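39 kDa initiator binding protein (Trichomonas vaginalis, PDB 1PP7) binds the initiator element of core promoters, as at the ferredoxin gene, through the DNA-binding domain that makes up this fragment. Local coordinates at residues 92-97 against 103-108; 20-25 against 74-79. One frame throughout, in Å; residues are numbered along the deposited sequence.

Interaction 1 (92-97 against 103-108); sequences FEQLQH and TQWKRS
Arg-107 lays its aliphatic chain over one face of the Phe-92 ring, with CD 3.5 Å from the ring centroid and displaced toward the rim. CG stands anti to the backbone N (chi1 178°) and the chain runs extended to NE, which carries the guanidinium past the ring, almost parallel to it, to the carbonyl of Leu-90 and that of Asp-118. Phe-92 also sets its CB 3.6 Å from CE3 of Trp-105, and Phe-110 meets its ring edge-to-face. Gln-94 shares a face of the sheet with the buried Trp-105, and its CB rests over the six-membered ring. The two segments are the arms of an antiparallel beta hairpin, consistent with the wing of a winged-helix domain, and strand 65-67 flanks 102-106 on its far side. Glu-93 N bonds Lys-106 O at 2.8 Å, and Leu-95 N bonds Gln-104 O at 2.9 Å. The face bearing Glu-93 and Lys-106 is looser: their side chains run side by side, OE1 facing NZ in a salt bridge modelled too short to be trusted. The Leu-95 side chain crosses that of Lys-106 at about a right angle. At the hairpin end Thr-103 OG1 donates to Gln-96 O, and Gln-94 NE2 bonds a DNA phosphate.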
# COMPACT_ATOMS: atom_id res chain seq x y z
N PHE C 92 9.93 -2.57 -6.39
CA PHE C 92 9.93 -1.83 -5.13
C PHE C 92 11.23 -2.34 -4.50
O PHE C 92 11.63 -3.49 -4.66
CB PHE C 92 8.70 -2.12 -4.29
CG PHE C 92 7.51 -1.33 -4.72
CD1 PHE C 92 7.16 -0.15 -4.05
CD2 PHE C 92 6.78 -1.71 -5.87
CE1 PHE C 92 6.11 0.64 -4.52
CE2 PHE C 92 5.75 -0.95 -6.35
CZ PHE C 92 5.40 0.24 -5.68
N GLU C 93 11.95 -1.46 -3.86
CA GLU C 93 13.19 -1.87 -3.30
C GLU C 93 13.13 -1.73 -1.79
O GLU C 93 12.87 -0.64 -1.25
CB GLU C 93 14.28 -1.03 -3.93
CG GLU C 93 15.58 -0.95 -3.14
CD GLU C 93 16.59 -0.05 -3.88
OE1 GLU C 93 16.13 0.83 -4.65
OE2 GLU C 93 17.82 -0.21 -3.69
N GLN C 94 13.33 -2.85 -1.12
CA GLN C 94 13.30 -2.92 0.32
C GLN C 94 14.56 -2.29 0.91
O GLN C 94 15.70 -2.62 0.53
CB GLN C 94 13.19 -4.37 0.77
CG GLN C 94 12.88 -4.43 2.24
CD GLN C 94 12.51 -5.79 2.71
OE1 GLN C 94 12.12 -6.62 1.91
NE2 GLN C 94 12.62 -6.03 4.01
N LEU C 95 14.34 -1.39 1.86
CA LEU C 95 15.42 -0.68 2.52
C LEU C 95 15.59 -1.13 4.01
O LEU C 95 16.44 -0.62 4.72
CB LEU C 95 15.14 0.83 2.45
CG LEU C 95 14.85 1.32 1.04
CD1 LEU C 95 14.45 2.75 1.16
CD2 LEU C 95 16.07 1.11 0.04
N GLN C 96 14.76 -2.07 4.46
CA GLN C 96 14.86 -2.55 5.83
C GLN C 96 14.17 -3.90 6.08
O GLN C 96 13.06 -4.19 5.54
CB GLN C 96 14.30 -1.52 6.78
CG GLN C 96 14.46 -1.89 8.24
CD GLN C 96 13.32 -1.34 9.13
OE1 GLN C 96 12.28 -1.98 9.28
NE2 GLN C 96 13.52 -0.15 9.71
N HIS C 97 14.90 -4.72 6.85
CA HIS C 97 14.46 -6.06 7.29
C HIS C 97 13.23 -5.85 8.20
O HIS C 97 13.05 -4.76 8.76
CB HIS C 97 15.59 -6.75 8.13
CG HIS C 97 15.30 -8.18 8.54
ND1 HIS C 97 15.36 -9.24 7.67
CD2 HIS C 97 15.01 -8.71 9.76
CE1 HIS C 97 15.12 -10.37 8.32
NE2 HIS C 97 14.91 -10.07 9.59
N THR C 103 8.41 -2.79 7.64
CA THR C 103 9.36 -2.93 6.59
C THR C 103 9.40 -1.54 5.92
O THR C 103 8.44 -0.77 6.06
CB THR C 103 8.90 -4.21 5.80
OG1 THR C 103 10.05 -5.00 5.47
CG2 THR C 103 8.03 -3.94 4.66
N GLN C 104 10.53 -1.16 5.29
CA GLN C 104 10.64 0.16 4.65
C GLN C 104 10.94 0.02 3.21
O GLN C 104 11.62 -0.94 2.82
CB GLN C 104 11.74 0.96 5.28
CG GLN C 104 11.22 2.11 6.10
CD GLN C 104 12.28 2.68 6.97
OE1 GLN C 104 13.35 3.07 6.48
NE2 GLN C 104 12.00 2.73 8.29
N TRP C 105 10.48 1.00 2.42
CA TRP C 105 10.60 0.94 0.96
C TRP C 105 10.77 2.20 0.16
O TRP C 105 10.45 3.26 0.63
CB TRP C 105 9.35 0.29 0.36
CG TRP C 105 9.04 -1.02 0.92
CD1 TRP C 105 8.53 -1.27 2.15
CD2 TRP C 105 9.30 -2.30 0.32
NE1 TRP C 105 8.47 -2.60 2.36
CE2 TRP C 105 8.92 -3.27 1.26
CE3 TRP C 105 9.80 -2.71 -0.91
CZ2 TRP C 105 9.04 -4.65 1.01
CZ3 TRP C 105 9.92 -4.06 -1.16
CH2 TRP C 105 9.54 -5.02 -0.20
N LYS C 106 11.20 2.02 -1.10
CA LYS C 106 11.36 3.08 -2.09
C LYS C 106 11.25 2.43 -3.48
O LYS C 106 11.41 1.23 -3.63
CB LYS C 106 12.68 3.83 -1.94
CG LYS C 106 13.77 3.54 -2.98
CD LYS C 106 15.13 3.44 -2.33
CE LYS C 106 16.29 3.90 -3.24
NZ LYS C 106 16.54 3.10 -4.45
N ARG C 107 10.98 3.23 -4.50
CA ARG C 107 10.82 2.70 -5.86
C ARG C 107 10.99 3.93 -6.70
O ARG C 107 10.42 4.97 -6.39
CB ARG C 107 9.42 2.11 -6.04
CG ARG C 107 9.17 1.57 -7.46
CD ARG C 107 7.70 1.45 -7.79
NE ARG C 107 7.44 0.65 -8.99
CZ ARG C 107 6.56 0.98 -9.96
NH1 ARG C 107 5.84 2.11 -9.90
NH2 ARG C 107 6.37 0.16 -10.96
N SER C 108 11.77 3.86 -7.77
CA SER C 108 12.00 5.07 -8.54
C SER C 108 10.71 5.72 -9.11
O SER C 108 9.87 5.06 -9.70
CB SER C 108 13.08 4.81 -9.61
OG SER C 108 12.52 4.08 -10.70

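Interaction 2 (20-25 against 74-79); sequences AALKRK and LVMGIK. With nucleotides of chain A; nucleotides of chain B.
Lys-79 N donates to OP2 of DT8 of chain A across 2.8 Å, with an N-H...O angle of 164°. Lys-79 CG and Ile-78 CA also lie close to this oxygen. Lys-79 is the N-cap of helix 80-89, and the helix dipole would add to the pull on the anion. Gly-77, with positive phi, closes helix 69-76 in a Schellman motif and opens the turn 77-79, consistent with the helix-turn-helix of winged-helix proteins.

Behind this DNA-facing turn, helix 16-23 meets the end of helix 69-76 through Leu-22. Its chi1 of -80° places the branch beside the backbone N and toward helix 69-76; the two methyls then meet different neighbours. CD2 lies 3.9 Å from Met-76 CG, with the side chains crossing at about a right angle, and CD1 lies 3.8 Å from the carbonyl O of Val-75. Helix 34-45 completes the buried cluster, with Lys-37 against both Leu-22 and Met-76.

After helix 16-23 the chain runs out to the other DNA strand, where Lys-25, bent at chi2 and chi3, passes CD 3.3 Å from O4' of DA12 of chain B and bonds O4' of DA11 of chain B through NZ at 3.0 Å. A phosphate and a sugar oxygen occur in every nucleotide, so these bonds alone would report backbone shape and charge; Lys-25, near a base edge in the minor groove, probably senses the bases as well.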
# COMPACT_ATOMS: atom_id res chain seq x y z
N ALA C 20 -13.48 -0.01 -3.08
CA ALA C 20 -13.78 -0.42 -4.43
C ALA C 20 -12.54 -0.44 -5.33
O ALA C 20 -12.37 -1.39 -6.09
CB ALA C 20 -14.84 0.47 -5.05
N ALA C 21 -11.69 0.59 -5.28
CA ALA C 21 -10.50 0.61 -6.14
C ALA C 21 -9.54 -0.52 -5.76
O ALA C 21 -8.75 -1.01 -6.59
CB ALA C 21 -9.81 1.90 -6.02
N LEU C 22 -9.61 -0.93 -4.49
CA LEU C 22 -8.76 -1.98 -3.99
C LEU C 22 -9.29 -3.32 -4.45
O LEU C 22 -8.54 -4.23 -4.75
CB LEU C 22 -8.70 -1.92 -2.49
CG LEU C 22 -7.70 -0.83 -2.07
CD1 LEU C 22 -7.81 -0.49 -0.56
CD2 LEU C 22 -6.31 -1.31 -2.49
N LYS C 23 -10.59 -3.41 -4.55
CA LYS C 23 -11.24 -4.65 -4.95
C LYS C 23 -11.16 -4.85 -6.47
O LYS C 23 -11.16 -5.98 -6.98
CB LYS C 23 -12.71 -4.62 -4.47
CG LYS C 23 -13.31 -5.98 -4.11
CD LYS C 23 -14.69 -5.82 -3.45
CE LYS C 23 -14.61 -5.11 -2.08
NZ LYS C 23 -15.94 -5.05 -1.38
N ARG C 24 -11.02 -3.77 -7.20
CA ARG C 24 -11.01 -3.86 -8.64
C ARG C 24 -9.89 -4.68 -9.24
O ARG C 24 -8.73 -4.51 -8.86
CB ARG C 24 -11.01 -2.45 -9.21
CG ARG C 24 -10.92 -2.37 -10.67
CD ARG C 24 -10.73 -0.91 -11.07
NE ARG C 24 -10.68 -0.85 -12.53
CZ ARG C 24 -10.45 0.23 -13.26
NH1 ARG C 24 -10.24 1.42 -12.71
NH2 ARG C 24 -10.45 0.09 -14.57
N LYS C 25 -10.26 -5.57 -10.18
CA LYS C 25 -9.30 -6.44 -10.87
C LYS C 25 -8.23 -5.60 -11.57
O LYS C 25 -8.52 -4.50 -12.03
CB LYS C 25 -10.04 -7.34 -11.90
CG LYS C 25 -9.22 -7.77 -13.19
CD LYS C 25 -9.22 -9.32 -13.55
CE LYS C 25 -8.57 -10.25 -12.47
NZ LYS C 25 -8.22 -11.61 -13.01
N LEU C 74 -3.91 -7.52 3.88
CA LEU C 74 -5.33 -7.67 4.24
C LEU C 74 -6.24 -6.64 3.61
O LEU C 74 -7.13 -7.00 2.84
CB LEU C 74 -5.58 -7.61 5.76
CG LEU C 74 -5.08 -8.82 6.54
CD1 LEU C 74 -5.15 -8.56 8.05
CD2 LEU C 74 -5.89 -9.99 6.17
N VAL C 75 -6.03 -5.37 3.94
CA VAL C 75 -6.89 -4.33 3.38
C VAL C 75 -6.95 -4.36 1.84
O VAL C 75 -7.91 -3.87 1.23
CB VAL C 75 -6.47 -2.92 3.87
CG1 VAL C 75 -6.18 -2.94 5.35
CG2 VAL C 75 -5.25 -2.47 3.20
N MET C 76 -5.94 -4.96 1.21
CA MET C 76 -5.86 -5.03 -0.24
C MET C 76 -6.50 -6.26 -0.83
O MET C 76 -6.75 -6.32 -2.06
CB MET C 76 -4.44 -4.99 -0.71
CG MET C 76 -3.83 -3.65 -0.64
SD MET C 76 -2.29 -3.79 -1.54
CE MET C 76 -2.32 -2.43 -2.62
N GLY C 77 -6.79 -7.22 0.04
CA GLY C 77 -7.41 -8.47 -0.37
C GLY C 77 -6.48 -9.46 -1.04
O GLY C 77 -6.91 -10.18 -1.94
N ILE C 78 -5.22 -9.52 -0.64
CA ILE C 78 -4.30 -10.47 -1.27
C ILE C 78 -3.49 -11.14 -0.21
O ILE C 78 -3.23 -10.57 0.84
CB ILE C 78 -3.38 -9.77 -2.35
CG1 ILE C 78 -2.46 -8.73 -1.66
CG2 ILE C 78 -4.28 -9.12 -3.46
CD1 ILE C 78 -1.71 -7.78 -2.59
N LYS C 79 -3.12 -12.39 -0.46
CA LYS C 79 -2.28 -13.11 0.51
C LYS C 79 -0.93 -12.38 0.72
O LYS C 79 -0.47 -11.66 -0.17
CB LYS C 79 -1.96 -14.52 -0.01
CG LYS C 79 -3.12 -15.31 -0.55
CD LYS C 79 -3.75 -16.17 0.52
CE LYS C 79 -4.75 -15.37 1.38
NZ LYS C 79 -6.09 -15.17 0.71
P DT A 8 -4.58 -14.20 -3.77
OP1 DT A 8 -5.98 -14.14 -3.29
OP2 DT A 8 -3.56 -13.39 -3.08
O5' DT A 8 -4.04 -15.67 -3.83
C5' DT A 8 -4.70 -16.56 -4.72
C4' DT A 8 -4.05 -17.91 -4.72
O4' DT A 8 -3.03 -17.89 -5.71
C3' DT A 8 -3.38 -18.32 -3.42
O3' DT A 8 -3.90 -19.58 -3.01
C2' DT A 8 -1.92 -18.47 -3.79
C1' DT A 8 -1.93 -18.62 -5.27
N1 DT A 8 -0.74 -18.09 -5.98
C2 DT A 8 -0.11 -18.91 -6.91
O2 DT A 8 -0.53 -19.99 -7.22
N3 DT A 8 1.02 -18.39 -7.49
C4 DT A 8 1.53 -17.12 -7.31
O4 DT A 8 2.52 -16.77 -7.96
C5 DT A 8 0.80 -16.29 -6.34
C7 DT A 8 1.26 -14.89 -6.08
C6 DT A 8 -0.27 -16.82 -5.73
P DA B 11 -12.21 -16.54 -12.38
OP1 DA B 11 -12.95 -16.40 -11.09
OP2 DA B 11 -12.54 -17.66 -13.32
O5' DA B 11 -12.29 -15.18 -13.21
C5' DA B 11 -11.85 -13.96 -12.61
C4' DA B 11 -11.59 -12.92 -13.65
O4' DA B 11 -10.35 -13.16 -14.36
C3' DA B 11 -12.67 -12.83 -14.74
O3' DA B 11 -12.77 -11.46 -15.10
C2' DA B 11 -12.03 -13.55 -15.90
C1' DA B 11 -10.62 -13.05 -15.74
N9 DA B 11 -9.61 -13.81 -16.45
C8 DA B 11 -9.69 -15.09 -16.95
N7 DA B 11 -8.58 -15.50 -17.52
C5 DA B 11 -7.72 -14.43 -17.39
C6 DA B 11 -6.39 -14.25 -17.76
N6 DA B 11 -5.68 -15.19 -18.37
N1 DA B 11 -5.81 -13.06 -17.48
C2 DA B 11 -6.54 -12.12 -16.85
N3 DA B 11 -7.80 -12.17 -16.44
C4 DA B 11 -8.34 -13.37 -16.74
P DA B 12 -14.20 -10.74 -15.08
OP1 DA B 12 -14.66 -10.68 -13.66
OP2 DA B 12 -15.04 -11.43 -16.13
O5' DA B 12 -13.84 -9.26 -15.54
C5' DA B 12 -13.00 -8.44 -14.74
C4' DA B 12 -11.98 -7.73 -15.60
O4' DA B 12 -11.09 -8.70 -16.21
C3' DA B 12 -12.58 -6.94 -16.75
O3' DA B 12 -11.93 -5.65 -16.87
C2' DA B 12 -12.36 -7.84 -17.95
C1' DA B 12 -11.07 -8.56 -17.61
N9 DA B 12 -10.92 -9.90 -18.20
C8 DA B 12 -11.85 -10.92 -18.21
N7 DA B 12 -11.41 -12.03 -18.77
C5 DA B 12 -10.11 -11.71 -19.17
C6 DA B 12 -9.08 -12.48 -19.81
N6 DA B 12 -9.24 -13.74 -20.20
N1 DA B 12 -7.88 -11.88 -20.03
C2 DA B 12 -7.73 -10.59 -19.65
N3 DA B 12 -8.63 -9.76 -19.06
C4 DA B 12 -9.80 -10.40 -18.84

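The contacts lie on opposite sides of the domain centre, their own centres about 21 Å apart, and share no helix or strand. Interaction 1 is the larger and is partly buried, held by paired backbones, with aromatic packing around Phe-92 and Trp-105 and a Glu-Lys pair on the more exposed face. Interaction 2 is small and wholly buried where the segments touch; apolar side chains make it without a bond between the segments, and its polar chemistry is turned outward to DNA. Helix 34-45 touches both, packing on Phe-92 and Arg-107 in the first and on Leu-22, Val-75 and Met-76 in the second. Each contact also reaches a DNA phosphate: the hairpin by a side-chain amide, the turn by a backbone N-H.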